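Local structure of dihydrofolate reductase (Coxiella burnetii, 3TQB) at residues Leu37-Val42 against Glu92-Gly97; Ile2-Ala7 against Ala109-Leu114; His57-Val62 against Asp75-Leu80. The protein probably catalyses the NADPH-dependent reduction of 7,8-dihydrofolate to tetrahydrofolate, a step needed for glycine, purine and DNA-precursor synthesis. All coordinates share one frame; numbering follows the deposited sequence.

All three interactions pair parallel strands of one mixed dihydrofolate reductase sheet. Interactions 1 and 2 lie near its middle, their centres 9 Å apart, and are buried; interaction 3, at the edge strand 74-77, is partly buried. Strands 92-95 and 2-10 are neighbours, so Ile95 N of interaction 1 meets Thr4 O of interaction 2 at 2.6 Å, probably as a hydrogen bond. Strands 40-43 and 59-63 likewise join interaction 1 to interaction 3. Aliphatic packing dominates the two inner contacts, with a lysine-glutamate pair at one end of interaction 1, whereas an arginine-aspartate bridge helps to join the strands of interaction 3. Separately, Arg58 of segment 57-62 binds the folate alpha-carboxylate.

Interaction 1 (Leu37-Val42 against Glu92-Gly97); sequences LGKPIV and EVIIIG. With FOL (folic acid), chain C.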
loop_
_atom_site.group_PDB
_atom_site.type_symbol
_atom_site.label_atom_id
_atom_site.label_comp_id
_atom_site.label_asym_id
_atom_site.label_seq_id
_atom_site.Cartn_x
_atom_site.Cartn_y
_atom_site.Cartn_z
ATOM N N LEU A 37 2.321 2.971 11.603
ATOM C CA LEU A 37 1.793 3.454 12.889
ATOM C C LEU A 37 1.817 4.982 13.009
ATOM O O LEU A 37 2.848 5.616 12.776
ATOM C CB LEU A 37 2.554 2.835 14.073
ATOM C CG LEU A 37 1.920 1.607 14.736
ATOM C CD1 LEU A 37 2.903 0.954 15.698
ATOM C CD2 LEU A 37 0.636 1.984 15.458
ATOM N N GLY A 38 0.675 5.554 13.386
ATOM C CA GLY A 38 0.548 6.997 13.588
ATOM C C GLY A 38 0.522 7.809 12.304
ATOM O O GLY A 38 0.875 8.989 12.310
ATOM N N LYS A 39 0.101 7.184 11.207
ATOM C CA LYS A 39 0.051 7.850 9.906
ATOM C C LYS A 39 -1.255 7.529 9.178
ATOM O O LYS A 39 -1.910 6.532 9.490
ATOM C CB LYS A 39 1.235 7.416 9.038
ATOM C CG LYS A 39 2.600 7.764 9.607
ATOM C CD LYS A 39 3.716 7.278 8.695
ATOM C CE LYS A 39 5.084 7.662 9.236
ATOM N NZ LYS A 39 6.194 7.222 8.338
ATOM N N PRO A 40 -1.642 8.377 8.206
ATOM C CA PRO A 40 -2.791 8.061 7.359
ATOM C C PRO A 40 -2.470 6.939 6.379
ATOM O O PRO A 40 -1.407 6.962 5.754
ATOM C CB PRO A 40 -3.049 9.367 6.590
ATOM C CG PRO A 40 -2.191 10.399 7.221
ATOM C CD PRO A 40 -1.058 9.684 7.862
ATOM N N ILE A 41 -3.379 5.971 6.255
ATOM C CA ILE A 41 -3.236 4.883 5.283
ATOM C C ILE A 41 -4.426 4.861 4.324
ATOM O O ILE A 41 -5.577 4.694 4.741
ATOM C CB ILE A 41 -3.055 3.493 5.958
ATOM C CG1 ILE A 41 -4.080 3.269 7.072
ATOM C CG2 ILE A 41 -1.650 3.363 6.528
ATOM C CD1 ILE A 41 -4.140 1.835 7.555
ATOM N N VAL A 42 -4.139 5.056 3.038
ATOM C CA VAL A 42 -5.162 5.032 2.001
ATOM C C VAL A 42 -5.166 3.662 1.329
ATOM O O VAL A 42 -4.109 3.152 0.943
ATOM C CB VAL A 42 -4.918 6.127 0.950
ATOM C CG1 VAL A 42 -5.999 6.093 -0.125
ATOM C CG2 VAL A 42 -4.868 7.490 1.613
ATOM N N GLU A 92 3.021 13.264 5.728
ATOM C CA GLU A 92 3.230 12.037 4.960
ATOM C C GLU A 92 1.946 11.219 4.887
ATOM O O GLU A 92 1.228 11.099 5.879
ATOM C CB GLU A 92 4.352 11.203 5.588
ATOM C CG GLU A 92 4.581 9.845 4.918
ATOM C CD GLU A 92 5.887 9.187 5.333
ATOM O OE1 GLU A 92 6.415 9.527 6.413
ATOM O OE2 GLU A 92 6.383 8.324 4.577
ATOM N N VAL A 93 1.669 10.666 3.706
ATOM C CA VAL A 93 0.519 9.788 3.486
ATOM C C VAL A 93 1.000 8.467 2.900
ATOM O O VAL A 93 1.833 8.457 1.993
ATOM C CB VAL A 93 -0.497 10.422 2.521
ATOM C CG1 VAL A 93 -1.670 9.478 2.285
ATOM C CG2 VAL A 93 -0.982 11.756 3.068
ATOM N N ILE A 94 0.471 7.359 3.414
ATOM C CA ILE A 94 0.907 6.026 3.001
ATOM C C ILE A 94 -0.176 5.318 2.183
ATOM O O ILE A 94 -1.284 5.102 2.668
ATOM C CB ILE A 94 1.278 5.151 4.221
ATOM C CG1 ILE A 94 2.320 5.860 5.089
ATOM C CG2 ILE A 94 1.823 3.804 3.766
ATOM C CD1 ILE A 94 2.829 5.025 6.239
ATOM N N ILE A 95 0.158 4.965 0.942
ATOM C CA ILE A 95 -0.734 4.195 0.076
ATOM C C ILE A 95 -0.362 2.718 0.179
ATOM O O ILE A 95 0.805 2.353 0.022
ATOM C CB ILE A 95 -0.615 4.625 -1.399
ATOM C CG1 ILE A 95 -0.688 6.153 -1.548
ATOM C CG2 ILE A 95 -1.686 3.956 -2.232
ATOM C CD1 ILE A 95 -1.913 6.788 -0.932
ATOM N N ILE A 96 -1.352 1.867 0.433
ATOM C CA ILE A 96 -1.096 0.449 0.682
ATOM C C ILE A 96 -1.782 -0.489 -0.317
ATOM O O ILE A 96 -1.833 -1.686 -0.083
ATOM C CB ILE A 96 -1.499 0.057 2.132
ATOM C CG1 ILE A 96 -3.023 0.034 2.310
ATOM C CG2 ILE A 96 -0.883 1.021 3.133
ATOM C CD1 ILE A 96 -3.461 -0.397 3.692
ATOM N N GLY A 97 -2.294 0.046 -1.426
ATOM C CA GLY A 97 -2.940 -0.776 -2.456
ATOM C C GLY A 97 -4.453 -0.641 -2.468
ATOM O O GLY A 97 -5.001 0.155 -1.716
HETATM N N1 FOL C . 2.568 -4.215 2.847
HETATM C C2 FOL C . 3.429 -5.237 3.207
HETATM N NA2 FOL C . 4.737 -5.011 3.273
HETATM N N3 FOL C . 2.933 -6.494 3.495
HETATM C C4 FOL C . 1.577 -6.746 3.432
HETATM O O4 FOL C . 1.155 -7.872 3.696
HETATM C C4A FOL C . 0.703 -5.721 3.071
HETATM N N5 FOL C . -0.660 -5.950 2.999
HETATM C C6 FOL C . -1.516 -4.925 2.643
HETATM C C7 FOL C . -1.013 -3.663 2.358
HETATM N N8 FOL C . 0.347 -3.431 2.423
HETATM C C8A FOL C . 1.208 -4.452 2.781
HETATM C C9 FOL C . -3.007 -5.151 2.564
HETATM N N10 FOL C . -3.430 -6.232 3.436
HETATM C C11 FOL C . -2.580 -6.557 7.466
HETATM C C12 FOL C . -2.823 -7.687 6.692
HETATM C C13 FOL C . -3.107 -7.555 5.336
HETATM C C14 FOL C . -3.147 -6.297 4.741
HETATM C C15 FOL C . -2.906 -5.161 5.518
HETATM C C16 FOL C . -2.620 -5.294 6.879
HETATM C C FOL C . -2.282 -6.728 8.924
HETATM O O FOL C . -2.846 -7.832 9.597
HETATM N N FOL C . -1.497 -5.845 9.541
HETATM C CA FOL C . -1.499 -5.691 10.985
HETATM C CB FOL C . -0.470 -6.629 11.614
HETATM C CG FOL C . -0.910 -7.069 13.007
HETATM C CD FOL C . 0.168 -7.883 13.688
HETATM O OE1 FOL C . -0.143 -8.921 14.312
HETATM O OE2 FOL C . 1.372 -7.535 13.651
HETATM C CT FOL C . -1.209 -4.273 11.378
HETATM O O1 FOL C . -0.854 -3.435 10.525
HETATM O O2 FOL C . -1.319 -3.904 12.567
#
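Val42 and Ile95 are paired residues on neighbouring parallel strands, 40-43 and 92-95, in the central sheet of the dihydrofolate reductase fold. Their side chains lie side by side and point the same way, with CB of Val42 3.6 Å from CD1 of Ile95. On the same face, CG2 of Val42 reaches CG1 of Val93, closing the tightly packed, buried part of the contact. Three backbone bonds hold it together: Ile94 N to Pro40 O, Val42 N to Ile94 O at 2.9 Å, and Ile96 N to Val42 O. Ile41 and Ile94 occupy the other face, where CG2 of Ile41 packs on CB of Ile94 and, at 4.2 Å, on CG2 of Ile96. Phe32 and Thr36 of helix 26-36 cover this face.

On the Lys39 side of Pro40 the packing gives way to a partly exposed, polar end. With CG beside its backbone N (chi1 -62°) and the chain extended beyond it, Lys39 runs past Ile94, its CD 3.4 Å from Ile94 CD1, and carries the ammonium to Glu92. There NZ makes a salt bridge of 3.0 Å to OE1, approaching from above the carboxylate plane rather than within it. The other oxygen, OE2, is hydrogen-bonded to Thr4, so the carboxylate also ties in strand 2-10. At the opposite end, the chain of 92-97 reaches the ligand site. Ile96 and Gly97 touch NADPH, next to the cofactor-binding Gly98, and the carbonyl O of Ile96 lies 3.2 Å from C7 of the folate pterin.

Interaction 2 (Ile2-Ala7 against Ala109-Leu114); sequences IITLIA and ADKMIL. With FOL (folic acid), chain C.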
loop_
_atom_site.group_PDB
_atom_site.type_symbol
_atom_site.label_atom_id
_atom_site.label_comp_id
_atom_site.label_asym_id
_atom_site.label_seq_id
_atom_site.Cartn_x
_atom_site.Cartn_y
_atom_site.Cartn_z
ATOM N N ILE A 2 4.506 14.024 1.611
ATOM C CA ILE A 2 5.303 12.921 1.074
ATOM C C ILE A 2 4.396 11.720 0.827
ATOM O O ILE A 2 3.884 11.126 1.773
ATOM C CB ILE A 2 6.427 12.500 2.048
ATOM C CG1 ILE A 2 7.381 13.668 2.322
ATOM C CG2 ILE A 2 7.198 11.310 1.493
ATOM C CD1 ILE A 2 8.175 14.127 1.110
ATOM N N ILE A 3 4.194 11.371 -0.440
ATOM C CA ILE A 3 3.365 10.221 -0.801
ATOM C C ILE A 3 4.225 8.965 -0.832
ATOM O O ILE A 3 5.239 8.916 -1.532
ATOM C CB ILE A 3 2.695 10.411 -2.169
ATOM C CG1 ILE A 3 1.754 11.617 -2.134
ATOM C CG2 ILE A 3 1.927 9.156 -2.563
ATOM C CD1 ILE A 3 1.143 11.950 -3.471
ATOM N N THR A 4 3.817 7.951 -0.071
ATOM C CA THR A 4 4.610 6.735 0.080
ATOM C C THR A 4 3.784 5.500 -0.257
ATOM O O THR A 4 2.658 5.356 0.215
ATOM C CB THR A 4 5.151 6.605 1.517
ATOM O OG1 THR A 4 5.918 7.770 1.847
ATOM C CG2 THR A 4 6.028 5.366 1.655
ATOM N N LEU A 5 4.347 4.619 -1.082
ATOM C CA LEU A 5 3.728 3.330 -1.374
ATOM C C LEU A 5 4.409 2.248 -0.540
ATOM O O LEU A 5 5.632 2.245 -0.392
ATOM C CB LEU A 5 3.832 2.987 -2.865
ATOM C CG LEU A 5 3.331 4.023 -3.880
ATOM C CD1 LEU A 5 3.344 3.430 -5.275
ATOM C CD2 LEU A 5 1.933 4.517 -3.543
ATOM N N ILE A 6 3.607 1.340 0.010
ATOM C CA ILE A 6 4.116 0.207 0.775
ATOM C C ILE A 6 3.418 -1.065 0.296
ATOM O O ILE A 6 2.189 -1.098 0.174
ATOM C CB ILE A 6 3.914 0.413 2.299
ATOM C CG1 ILE A 6 4.535 -0.739 3.095
ATOM C CG2 ILE A 6 2.428 0.567 2.641
ATOM C CD1 ILE A 6 4.488 -0.537 4.592
ATOM N N ALA A 7 4.203 -2.100 0.010
ATOM C CA ALA A 7 3.651 -3.347 -0.513
ATOM C C ALA A 7 4.632 -4.507 -0.397
ATOM O O ALA A 7 5.838 -4.332 -0.566
ATOM C CB ALA A 7 3.230 -3.162 -1.965
ATOM N N ALA A 109 3.953 9.204 -6.390
ATOM C CA ALA A 109 4.665 8.698 -5.219
ATOM C C ALA A 109 6.074 9.265 -5.111
ATOM O O ALA A 109 6.806 9.322 -6.098
ATOM C CB ALA A 109 4.726 7.181 -5.256
ATOM N N ASP A 110 6.443 9.670 -3.897
ATOM C CA ASP A 110 7.793 10.152 -3.600
ATOM C C ASP A 110 8.699 9.020 -3.130
ATOM O O ASP A 110 9.853 8.929 -3.551
ATOM C CB ASP A 110 7.744 11.235 -2.518
ATOM C CG ASP A 110 7.310 12.575 -3.058
ATOM O OD1 ASP A 110 8.152 13.254 -3.689
ATOM O OD2 ASP A 110 6.140 12.954 -2.842
ATOM N N LYS A 111 8.168 8.174 -2.250
ATOM C CA LYS A 111 8.925 7.086 -1.633
ATOM C C LYS A 111 8.236 5.743 -1.869
ATOM O O LYS A 111 7.038 5.688 -2.148
ATOM C CB LYS A 111 9.065 7.344 -0.127
ATOM C CG LYS A 111 10.084 6.456 0.576
ATOM C CD LYS A 111 10.283 6.849 2.036
ATOM C CE LYS A 111 11.356 5.984 2.690
ATOM N NZ LYS A 111 11.666 6.407 4.084
ATOM N N MET A 112 9.009 4.664 -1.770
ATOM C CA MET A 112 8.477 3.305 -1.818
ATOM C C MET A 112 9.156 2.449 -0.749
ATOM O O MET A 112 10.384 2.420 -0.661
ATOM C CB MET A 112 8.705 2.682 -3.198
ATOM C CG MET A 112 7.742 3.155 -4.276
ATOM S SD MET A 112 7.780 2.109 -5.750
ATOM C CE MET A 112 9.467 2.354 -6.302
ATOM N N ILE A 113 8.351 1.772 0.066
ATOM C CA ILE A 113 8.852 0.811 1.048
ATOM C C ILE A 113 8.305 -0.564 0.669
ATOM O O ILE A 113 7.186 -0.919 1.041
ATOM C CB ILE A 113 8.414 1.176 2.484
ATOM C CG1 ILE A 113 8.867 2.595 2.836
ATOM C CG2 ILE A 113 8.987 0.179 3.485
ATOM C CD1 ILE A 113 8.534 3.012 4.254
ATOM N N LEU A 114 9.098 -1.330 -0.078
ATOM C CA LEU A 114 8.620 -2.578 -0.672
ATOM C C LEU A 114 9.374 -3.801 -0.160
ATOM O O LEU A 114 10.591 -3.761 0.029
ATOM C CB LEU A 114 8.724 -2.510 -2.197
ATOM C CG LEU A 114 8.007 -1.333 -2.867
ATOM C CD1 LEU A 114 8.245 -1.361 -4.368
ATOM C CD2 LEU A 114 6.511 -1.337 -2.560
HETATM N N1 FOL C . 2.568 -4.215 2.847
HETATM C C2 FOL C . 3.429 -5.237 3.207
HETATM N NA2 FOL C . 4.737 -5.011 3.273
HETATM N N3 FOL C . 2.933 -6.494 3.495
HETATM C C4 FOL C . 1.577 -6.746 3.432
HETATM O O4 FOL C . 1.155 -7.872 3.696
HETATM C C4A FOL C . 0.703 -5.721 3.071
HETATM N N5 FOL C . -0.660 -5.950 2.999
HETATM C C6 FOL C . -1.516 -4.925 2.643
HETATM C C7 FOL C . -1.013 -3.663 2.358
HETATM N N8 FOL C . 0.347 -3.431 2.423
HETATM C C8A FOL C . 1.208 -4.452 2.781
HETATM C C9 FOL C . -3.007 -5.151 2.564
HETATM N N10 FOL C . -3.430 -6.232 3.436
HETATM C C11 FOL C . -2.580 -6.557 7.466
HETATM C C12 FOL C . -2.823 -7.687 6.692
HETATM C C13 FOL C . -3.107 -7.555 5.336
HETATM C C14 FOL C . -3.147 -6.297 4.741
HETATM C C15 FOL C . -2.906 -5.161 5.518
HETATM C C16 FOL C . -2.620 -5.294 6.879
HETATM C C FOL C . -2.282 -6.728 8.924
HETATM O O FOL C . -2.846 -7.832 9.597
HETATM N N FOL C . -1.497 -5.845 9.541
HETATM C CA FOL C . -1.499 -5.691 10.985
HETATM C CB FOL C . -0.470 -6.629 11.614
HETATM C CG FOL C . -0.910 -7.069 13.007
HETATM C CD FOL C . 0.168 -7.883 13.688
HETATM O OE1 FOL C . -0.143 -8.921 14.312
HETATM O OE2 FOL C . 1.372 -7.535 13.651
HETATM C CT FOL C . -1.209 -4.273 11.378
HETATM O O1 FOL C . -0.854 -3.435 10.525
HETATM O O2 FOL C . -1.319 -3.904 12.567
#
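Strands 2-7 and 111-114, neighbours in the middle of the mixed dihydrofolate reductase sheet, run parallel, their axes 17° apart and 4.6 Å at closest approach, in register from Thr4 with Lys111 to Ala7 with Leu114. Ile3 O accepts two backbone bonds, from Asp110 N at 2.8 Å and from Lys111 N. Further along, Leu5 N binds Lys111 O and Ile113 N binds Leu5 O, while Ala7 N to Ile113 O is weak.

Leu5, Met112, Ala7 and Leu114 share one face. CG of Leu5 rests 3.7 Å from CB of Ala109, and CD2 of Leu114 turns in to CB of Ala7 at 3.8 Å. On the other face Thr4 and Lys111 lie alongside each other, OG1 of Thr4 3.7 Å from Lys111 CB. With CG1 of Ile6 anti to the backbone N (chi1 -176°), this CG1 lies 3.4 Å from Ile113 O. The same Ile6 CG1 is 4.0 Å from FOL N1.

The Ile6-Ala7 end borders the folate and NADPH sites, Ala7 touching the cofactor. Helix 26-36 packs through Ile35 on both Ile6 and Ile113, strand 92-95 flanks 2-10, and strand 154-159 places Arg159 and Leu158 against Lys111 and Met112.

Interaction 3 (His57-Val62 against Asp75-Leu80); sequences HRRNIV and DIFYSL. With FOL (folic acid), chain C.
Arg59 and Asp75 form a salt bridge across the parallel edge pair of the dihydrofolate reductase sheet, where strand 59-63 meets the outermost strand 74-77. Arg59 NE donates to Asp75 OD2 at 2.7 Å, though the bond is bent, with an angle at hydrogen of 134°. The oxygen is met nearly along its C-O axis, and the guanidinium and carboxylate planes stand 77° apart. Arg59 reaches it with CG anti to the backbone N (chi1 -177°) and the chain extended from there to NE. Beside the bridge, CG2 of Ile61 packs 3.7 Å from CD2 of Phe77, while Arg59 NH2 lies at the edge of the Phe77 ring.

Behind these side chains, backbone bonds fix the strand register: Asp75 N to Asn60 O, Val62 N to Asp75 O at 2.8 Å, and Phe77 N to Val62 O. Asn60 in turn is tied by its ND2 to Leu55 O, and Leu87 covers Arg59 and Ile61. Past Phe77 the chain turns, and Ser79 N-caps helix 80-86 through OG to Asp82 N; Tyr78 and Ser79 touch NADPH.

Just before strand 59-63, Arg58 holds the alpha-carboxylate of the folate glutamate tail. Pro56 O accepts from its NE and Thr36 OG1 is bonded to NH1, positioning the guanidinium; NH1 donates to folate O1 at 2.7 Å, and NH2 to O2 at 2.8 Å, with O2 in the guanidinium plane.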
loop_
_atom_site.group_PDB
_atom_site.type_symbol
_atom_site.label_atom_id
_atom_site.label_comp_id
_atom_site.label_asym_id
_atom_site.label_seq_id
_atom_site.Cartn_x
_atom_site.Cartn_y
_atom_site.Cartn_z
ATOM N N HIS A 57 -4.987 2.121 15.717
ATOM C CA HIS A 57 -4.011 3.196 15.935
ATOM C C HIS A 57 -3.619 3.937 14.649
ATOM O O HIS A 57 -2.566 4.578 14.595
ATOM C CB HIS A 57 -2.755 2.655 16.634
ATOM C CG HIS A 57 -3.044 1.680 17.734
ATOM N ND1 HIS A 57 -3.790 2.010 18.845
ATOM C CD2 HIS A 57 -2.689 0.383 17.891
ATOM C CE1 HIS A 57 -3.883 0.958 19.639
ATOM N NE2 HIS A 57 -3.223 -0.042 19.084
ATOM N N ARG A 58 -4.479 3.861 13.633
ATOM C CA ARG A 58 -4.217 4.464 12.327
ATOM C C ARG A 58 -5.503 4.995 11.701
ATOM O O ARG A 58 -6.563 4.382 11.830
ATOM C CB ARG A 58 -3.593 3.433 11.386
ATOM C CG ARG A 58 -2.086 3.320 11.502
ATOM C CD ARG A 58 -1.592 1.944 11.096
ATOM N NE ARG A 58 -1.973 0.924 12.070
ATOM C CZ ARG A 58 -1.573 -0.346 12.033
ATOM N NH1 ARG A 58 -0.768 -0.777 11.066
ATOM N NH2 ARG A 58 -1.982 -1.190 12.975
ATOM N N ARG A 59 -5.395 6.135 11.023
ATOM C CA ARG A 59 -6.513 6.695 10.273
ATOM C C ARG A 59 -6.679 5.902 8.983
ATOM O O ARG A 59 -5.934 6.098 8.020
ATOM C CB ARG A 59 -6.284 8.183 9.973
ATOM C CG ARG A 59 -7.446 8.852 9.249
ATOM C CD ARG A 59 -7.239 10.349 9.072
ATOM N NE ARG A 59 -8.261 10.928 8.202
ATOM C CZ ARG A 59 -8.363 12.221 7.895
ATOM N NH1 ARG A 59 -7.499 13.106 8.383
ATOM N NH2 ARG A 59 -9.337 12.632 7.092
ATOM N N ASN A 60 -7.646 4.989 8.982
ATOM C CA ASN A 60 -7.935 4.168 7.813
ATOM C C ASN A 60 -8.739 4.958 6.793
ATOM O O ASN A 60 -9.853 5.390 7.087
ATOM C CB ASN A 60 -8.707 2.914 8.224
ATOM C CG ASN A 60 -7.873 1.963 9.057
ATOM O OD1 ASN A 60 -7.086 1.185 8.525
ATOM N ND2 ASN A 60 -8.051 2.013 10.374
ATOM N N ILE A 61 -8.172 5.158 5.604
ATOM C CA ILE A 61 -8.873 5.852 4.524
ATOM C C ILE A 61 -9.177 4.885 3.386
ATOM O O ILE A 61 -8.270 4.246 2.850
ATOM C CB ILE A 61 -8.062 7.037 3.983
ATOM C CG1 ILE A 61 -7.751 8.024 5.109
ATOM C CG2 ILE A 61 -8.828 7.728 2.860
ATOM C CD1 ILE A 61 -7.128 9.313 4.636
ATOM N N VAL A 62 -10.453 4.789 3.017
ATOM C CA VAL A 62 -10.899 3.839 2.003
ATOM C C VAL A 62 -11.444 4.560 0.769
ATOM O O VAL A 62 -12.310 5.430 0.875
ATOM C CB VAL A 62 -11.984 2.900 2.566
ATOM C CG1 VAL A 62 -12.504 1.966 1.480
ATOM C CG2 VAL A 62 -11.432 2.102 3.739
ATOM N N ASP A 75 -12.493 6.510 7.061
ATOM C CA ASP A 75 -12.956 7.676 6.309
ATOM C C ASP A 75 -13.053 7.284 4.844
ATOM O O ASP A 75 -12.121 6.693 4.294
ATOM C CB ASP A 75 -11.988 8.852 6.452
ATOM C CG ASP A 75 -11.811 9.301 7.891
ATOM O OD1 ASP A 75 -12.701 9.031 8.727
ATOM O OD2 ASP A 75 -10.775 9.936 8.181
ATOM N N ILE A 76 -14.175 7.616 4.213
ATOM C CA ILE A 76 -14.429 7.214 2.833
ATOM C C ILE A 76 -14.406 8.412 1.891
ATOM O O ILE A 76 -15.130 9.387 2.099
ATOM C CB ILE A 76 -15.778 6.492 2.708
ATOM C CG1 ILE A 76 -15.717 5.137 3.422
ATOM C CG2 ILE A 76 -16.151 6.298 1.241
ATOM C CD1 ILE A 76 -17.075 4.543 3.718
ATOM N N PHE A 77 -13.561 8.325 0.864
ATOM C CA PHE A 77 -13.517 9.316 -0.209
ATOM C C PHE A 77 -13.766 8.639 -1.554
ATOM O O PHE A 77 -13.594 7.427 -1.688
ATOM C CB PHE A 77 -12.172 10.032 -0.223
ATOM C CG PHE A 77 -11.928 10.882 0.990
ATOM C CD1 PHE A 77 -12.249 12.235 0.981
ATOM C CD2 PHE A 77 -11.373 10.334 2.138
ATOM C CE1 PHE A 77 -12.016 13.024 2.095
ATOM C CE2 PHE A 77 -11.140 11.117 3.258
ATOM C CZ PHE A 77 -11.460 12.464 3.235
ATOM N N TYR A 78 -14.163 9.432 -2.545
ATOM C CA TYR A 78 -14.635 8.896 -3.823
ATOM C C TYR A 78 -13.596 8.946 -4.946
ATOM O O TYR A 78 -13.891 8.570 -6.082
ATOM C CB TYR A 78 -15.925 9.610 -4.243
ATOM C CG TYR A 78 -16.992 9.545 -3.172
ATOM C CD1 TYR A 78 -17.428 8.320 -2.673
ATOM C CD2 TYR A 78 -17.558 10.704 -2.648
ATOM C CE1 TYR A 78 -18.401 8.248 -1.686
ATOM C CE2 TYR A 78 -18.536 10.643 -1.659
ATOM C CZ TYR A 78 -18.949 9.411 -1.184
ATOM O OH TYR A 78 -19.912 9.338 -0.208
ATOM N N SER A 79 -12.389 9.403 -4.622
ATOM C CA SER A 79 -11.257 9.357 -5.545
ATOM C C SER A 79 -9.964 9.531 -4.760
ATOM O O SER A 79 -9.988 10.019 -3.625
ATOM C CB SER A 79 -11.372 10.448 -6.613
ATOM O OG SER A 79 -11.461 11.737 -6.028
ATOM N N LEU A 80 -8.844 9.128 -5.359
ATOM C CA LEU A 80 -7.533 9.306 -4.739
ATOM C C LEU A 80 -7.195 10.790 -4.600
ATOM O O LEU A 80 -6.557 11.187 -3.627
ATOM C CB LEU A 80 -6.440 8.590 -5.550
ATOM C CG LEU A 80 -5.040 8.531 -4.929
ATOM C CD1 LEU A 80 -5.065 7.750 -3.623
ATOM C CD2 LEU A 80 -4.033 7.921 -5.895
HETATM N N1 FOL C . 2.568 -4.215 2.847
HETATM C C2 FOL C . 3.429 -5.237 3.207
HETATM N NA2 FOL C . 4.737 -5.011 3.273
HETATM N N3 FOL C . 2.933 -6.494 3.495
HETATM C C4 FOL C . 1.577 -6.746 3.432
HETATM O O4 FOL C . 1.155 -7.872 3.696
HETATM C C4A FOL C . 0.703 -5.721 3.071
HETATM N N5 FOL C . -0.660 -5.950 2.999
HETATM C C6 FOL C . -1.516 -4.925 2.643
HETATM C C7 FOL C . -1.013 -3.663 2.358
HETATM N N8 FOL C . 0.347 -3.431 2.423
HETATM C C8A FOL C . 1.208 -4.452 2.781
HETATM C C9 FOL C . -3.007 -5.151 2.564
HETATM N N10 FOL C . -3.430 -6.232 3.436
HETATM C C11 FOL C . -2.580 -6.557 7.466
HETATM C C12 FOL C . -2.823 -7.687 6.692
HETATM C C13 FOL C . -3.107 -7.555 5.336
HETATM C C14 FOL C . -3.147 -6.297 4.741
HETATM C C15 FOL C . -2.906 -5.161 5.518
HETATM C C16 FOL C . -2.620 -5.294 6.879
HETATM C C FOL C . -2.282 -6.728 8.924
HETATM O O FOL C . -2.846 -7.832 9.597
HETATM N N FOL C . -1.497 -5.845 9.541
HETATM C CA FOL C . -1.499 -5.691 10.985
HETATM C CB FOL C . -0.470 -6.629 11.614
HETATM C CG FOL C . -0.910 -7.069 13.007
HETATM C CD FOL C . 0.168 -7.883 13.688
HETATM O OE1 FOL C . -0.143 -8.921 14.312
HETATM O OE2 FOL C . 1.372 -7.535 13.651
HETATM C CT FOL C . -1.209 -4.273 11.378
HETATM O O1 FOL C . -0.854 -3.435 10.525
HETATM O O2 FOL C . -1.319 -3.904 12.567
#